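Local coordinates for protein tumor necrosis factor ligand superfamily member 9 (Mus musculus, PDB 6MKB) that acts as a cytokine that binds the receptor TNFRSF9 (4-1BB) and induces the proliferation of activated peripheral blood T cells, at residues R44-E47 with L52-D55; W149-S152 with T156-F159. One frame throughout, in Å; residues are numbered along the deposited sequence.

Contact 1 (R44-E47 with L52-D55); sequences RYEE and LVVD
Arg44 and Val53 lie side by side on one face of a beta hairpin, their side chains pointing the same way. The arginine chain bends at its third torsion (chi3 49°), which brings NH1 alongside the valine, 3.7 Å from Val53 CG1. Glu46 crosses the other valine branch at an angle, with its CG 3.8 Å from Val53 CG2, so each methyl of the valine meets one long polar chain: CG1 the arginine, CG2 the glutamate. Their ends join along the strand in a salt bridge, Arg44 NH2 to Glu46 OE2 at 2.7 Å, and the same carboxylate oxygen also pairs with Arg130 of strand 129-140. Arg44 and Val53 form an antiparallel hydrogen-bonded pair: Arg44 N donates to Val53 O at 3.1 Å and Val53 N to Arg44 O at 2.8 Å. The opposite face carries the partly exposed Tyr45 and Leu52, a non-hydrogen-bonded pair. There the tyrosine meets Leu52 N with the edge of its ring, while Leu52 CD1 comes 3.4 Å from Arg44 O. Leucine suits its own buried place on this side, where it also packs on Leu39 and Leu161. Leu52 thus packs inward, while on the face of Arg44 the buried Val53 lies against charged chains, and a carboxylate shared by two arginines probably helps to hold all three charges in place.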
loop_
_atom_site.group_PDB
_atom_site.type_symbol
_atom_site.label_atom_id
_atom_site.label_comp_id
_atom_site.label_asym_id
_atom_site.label_seq_id
_atom_site.Cartn_x
_atom_site.Cartn_y
_atom_site.Cartn_z
ATOM N N ARG B 44 -12.357 16.892 5.137
ATOM C CA ARG B 44 -12.428 18.043 4.228
ATOM C C ARG B 44 -11.141 18.190 3.468
ATOM O O ARG B 44 -10.087 17.817 3.982
ATOM C CB ARG B 44 -12.677 19.351 5.007
ATOM C CG ARG B 44 -14.106 19.579 5.474
ATOM C CD ARG B 44 -14.235 20.639 6.568
ATOM N NE ARG B 44 -13.526 21.881 6.242
ATOM C CZ ARG B 44 -12.573 22.431 6.988
ATOM N NH1 ARG B 44 -12.257 21.911 8.166
ATOM N NH2 ARG B 44 -11.974 23.537 6.590
ATOM N N TYR B 45 -11.210 18.776 2.272
ATOM C CA TYR B 45 -10.005 19.080 1.523
ATOM C C TYR B 45 -9.967 20.587 1.205
ATOM O O TYR B 45 -10.919 21.128 0.646
ATOM C CB TYR B 45 -9.842 18.217 0.260
ATOM C CG TYR B 45 -8.601 18.607 -0.517
ATOM C CD1 TYR B 45 -7.327 18.396 0.010
ATOM C CD2 TYR B 45 -8.699 19.275 -1.735
ATOM C CE1 TYR B 45 -6.185 18.802 -0.677
ATOM C CE2 TYR B 45 -7.565 19.664 -2.438
ATOM C CZ TYR B 45 -6.310 19.429 -1.906
ATOM O OH TYR B 45 -5.203 19.843 -2.592
ATOM N N GLU B 46 -8.849 21.242 1.576
ATOM C CA GLU B 46 -8.595 22.672 1.385
ATOM C C GLU B 46 -7.639 22.892 0.210
ATOM O O GLU B 46 -6.451 22.601 0.308
ATOM C CB GLU B 46 -8.025 23.287 2.679
ATOM C CG GLU B 46 -9.004 23.295 3.843
ATOM C CD GLU B 46 -8.677 24.284 4.943
ATOM O OE1 GLU B 46 -7.654 24.996 4.831
ATOM O OE2 GLU B 46 -9.465 24.371 5.909
ATOM N N GLU B 47 -8.173 23.411 -0.901
ATOM C CA GLU B 47 -7.454 23.647 -2.161
ATOM C C GLU B 47 -6.242 24.591 -2.016
ATOM O O GLU B 47 -5.185 24.322 -2.596
ATOM C CB GLU B 47 -8.414 24.193 -3.232
ATOM C CG GLU B 47 -8.003 23.755 -4.632
ATOM C CD GLU B 47 -8.728 24.358 -5.823
ATOM O OE1 GLU B 47 -9.877 24.829 -5.659
ATOM O OE2 GLU B 47 -8.137 24.354 -6.928
ATOM N N LEU B 52 -5.596 17.913 3.508
ATOM C CA LEU B 52 -6.695 17.080 3.930
ATOM C C LEU B 52 -6.838 17.331 5.421
ATOM O O LEU B 52 -5.858 17.191 6.160
ATOM C CB LEU B 52 -6.380 15.612 3.598
ATOM C CG LEU B 52 -7.433 14.533 3.913
ATOM C CD1 LEU B 52 -8.733 14.825 3.261
ATOM C CD2 LEU B 52 -6.961 13.170 3.360
ATOM N N VAL B 53 -8.014 17.822 5.838
ATOM C CA VAL B 53 -8.339 18.189 7.219
ATOM C C VAL B 53 -9.189 17.076 7.864
ATOM O O VAL B 53 -10.286 16.778 7.403
ATOM C CB VAL B 53 -9.043 19.593 7.315
ATOM C CG1 VAL B 53 -9.139 20.060 8.769
ATOM C CG2 VAL B 53 -8.305 20.635 6.480
ATOM N N VAL B 54 -8.655 16.477 8.923
ATOM C CA VAL B 54 -9.256 15.397 9.707
ATOM C C VAL B 54 -10.062 16.021 10.858
ATOM O O VAL B 54 -9.515 16.773 11.663
ATOM C CB VAL B 54 -8.143 14.435 10.199
ATOM C CG1 VAL B 54 -8.608 13.543 11.343
ATOM C CG2 VAL B 54 -7.596 13.606 9.050
ATOM N N ASP B 55 -11.360 15.710 10.917
ATOM C CA ASP B 55 -12.290 16.259 11.904
ATOM C C ASP B 55 -12.132 15.666 13.307
ATOM O O ASP B 55 -11.950 16.420 14.266
ATOM C CB ASP B 55 -13.724 16.012 11.426
ATOM C CG ASP B 55 -14.802 16.984 11.848
ATOM O OD1 ASP B 55 -14.650 17.625 12.919
ATOM O OD2 ASP B 55 -15.819 17.081 11.123
#

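Contact 2 (W149-S152 with T156-F159); sequences WELS and TTSF
Leu151 and Thr157 meet without a ring between them; the flat side chains nearby, the indole of Trp149 and the phenyl of Phe159, belong to the far ends of the two segments and are engaged elsewhere. The indole packs on Leu21, Leu68 and Asn74, and the phenyl ring meets that of Trp28, their planes at about 60°, besides touching Leu131 and Val133. In the jelly-roll beta sandwich of the TNF homology domain these segments are two parts of one long strand, 149-166, interrupted by a short loop. Strand 58-70 bonds to both parts, to the backbone of Glu150 through Ser69 and of Ser158 through Glu65, while strand 10-15 bonds to the second, through Ala15 and the backbone of Thr157. Across the interruption the CA atoms of Ser152 and Thr156 lie 5.8 Å apart. Ser152 O and Thr156 N stay 3.6 Å from each other and form no hydrogen bond, so the loop is not closed by a backbone bond between them. The loop borders a sodium ion held by Lys67, Ser69 and Asn155, and the side chain of Ser152 comes to about 4 Å from it. Leucine suits the buried side of the break, packing on Leu66 and Leu68, and threonine offers a hydroxyl that accepts a hydrogen bond from Lys67 N. With OG1 of Thr157 anti to the carbonyl carbon (chi1 -70°), the two side chains cross obliquely, Leu151 CD2 lying 3.8 Å from Thr157 OG1.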
loop_
_atom_site.group_PDB
_atom_site.type_symbol
_atom_site.label_atom_id
_atom_site.label_comp_id
_atom_site.label_asym_id
_atom_site.label_seq_id
_atom_site.Cartn_x
_atom_site.Cartn_y
_atom_site.Cartn_z
ATOM N N TRP B 149 9.837 11.670 -16.345
ATOM C CA TRP B 149 8.749 11.066 -15.570
ATOM C C TRP B 149 7.675 12.081 -15.322
ATOM O O TRP B 149 7.961 13.275 -15.267
ATOM C CB TRP B 149 9.240 10.494 -14.232
ATOM C CG TRP B 149 10.230 9.371 -14.353
ATOM C CD1 TRP B 149 11.585 9.473 -14.329
ATOM C CD2 TRP B 149 9.934 7.975 -14.523
ATOM N NE1 TRP B 149 12.155 8.227 -14.426
ATOM C CE2 TRP B 149 11.164 7.286 -14.543
ATOM C CE3 TRP B 149 8.740 7.230 -14.602
ATOM C CZ2 TRP B 149 11.241 5.883 -14.657
ATOM C CZ3 TRP B 149 8.808 5.843 -14.688
ATOM C CH2 TRP B 149 10.048 5.183 -14.718
ATOM N N GLU B 150 6.434 11.613 -15.149
ATOM C CA GLU B 150 5.289 12.484 -14.910
ATOM C C GLU B 150 4.236 11.785 -14.056
ATOM O O GLU B 150 4.229 10.550 -13.934
ATOM C CB GLU B 150 4.661 12.931 -16.257
ATOM C CG GLU B 150 3.919 11.817 -16.989
ATOM C CD GLU B 150 3.283 12.145 -18.322
ATOM O OE1 GLU B 150 3.099 11.205 -19.123
ATOM O OE2 GLU B 150 2.969 13.330 -18.572
ATOM N N LEU B 151 3.344 12.599 -13.475
ATOM C CA LEU B 151 2.175 12.144 -12.737
ATOM C C LEU B 151 1.005 12.509 -13.593
ATOM O O LEU B 151 0.743 13.696 -13.754
ATOM C CB LEU B 151 2.056 12.765 -11.316
ATOM C CG LEU B 151 3.220 12.639 -10.335
ATOM C CD1 LEU B 151 2.777 13.097 -8.957
ATOM C CD2 LEU B 151 3.745 11.210 -10.256
ATOM N N SER B 152 0.361 11.530 -14.228
ATOM C CA SER B 152 -0.750 11.830 -15.115
ATOM C C SER B 152 -1.928 10.873 -14.983
ATOM O O SER B 152 -1.773 9.740 -14.567
ATOM C CB SER B 152 -0.274 11.823 -16.565
ATOM O OG SER B 152 0.221 10.554 -16.964
ATOM N N THR B 156 -3.255 7.515 -12.123
ATOM C CA THR B 156 -3.302 8.557 -11.122
ATOM C C THR B 156 -2.808 8.136 -9.738
ATOM O O THR B 156 -3.302 7.185 -9.143
ATOM C CB THR B 156 -4.713 9.125 -11.007
ATOM O OG1 THR B 156 -5.423 8.830 -12.205
ATOM C CG2 THR B 156 -4.708 10.612 -10.763
ATOM N N THR B 157 -1.866 8.926 -9.221
ATOM C CA THR B 157 -1.311 8.872 -7.883
ATOM C C THR B 157 -2.470 9.222 -6.911
ATOM O O THR B 157 -3.328 10.055 -7.221
ATOM C CB THR B 157 -0.110 9.844 -7.846
ATOM O OG1 THR B 157 0.947 9.294 -8.646
ATOM C CG2 THR B 157 0.380 10.189 -6.420
ATOM N N SER B 158 -2.525 8.529 -5.786
ATOM C CA SER B 158 -3.590 8.735 -4.820
ATOM C C SER B 158 -3.052 8.873 -3.397
ATOM O O SER B 158 -1.935 8.461 -3.066
ATOM C CB SER B 158 -4.598 7.593 -4.885
ATOM O OG SER B 158 -3.980 6.354 -4.557
ATOM N N PHE B 159 -3.861 9.512 -2.572
ATOM C CA PHE B 159 -3.601 9.718 -1.171
ATOM C C PHE B 159 -4.935 9.670 -0.462
ATOM O O PHE B 159 -5.935 10.176 -0.981
ATOM C CB PHE B 159 -2.854 11.040 -0.963
ATOM C CG PHE B 159 -3.043 11.807 0.322
ATOM C CD1 PHE B 159 -2.673 11.249 1.547
ATOM C CD2 PHE B 159 -3.457 13.138 0.298
ATOM C CE1 PHE B 159 -2.825 11.975 2.740
ATOM C CE2 PHE B 159 -3.558 13.880 1.481
ATOM C CZ PHE B 159 -3.253 13.292 2.696
#

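Followed from the N terminus, the chain first makes contact 1, where strands 43-46 and 51-54 pair and close a short hairpin turn. Much later, contact 2 brackets a short interruption of strand 149-166, with three residues between its segments. The two closures come in series, neither enclosing nor crossing the other, and their centres are about 20 Å apart. Both belong to the same antiparallel sheet: the hairpin joins it through strand 129-140, and the interrupted strand runs between 10-15 and 58-70. They also touch directly, Leu52 CD2 packing 3.8 Å from Phe159 CZ, so the inner face of the hairpin rests on the strand that resumes after the loop.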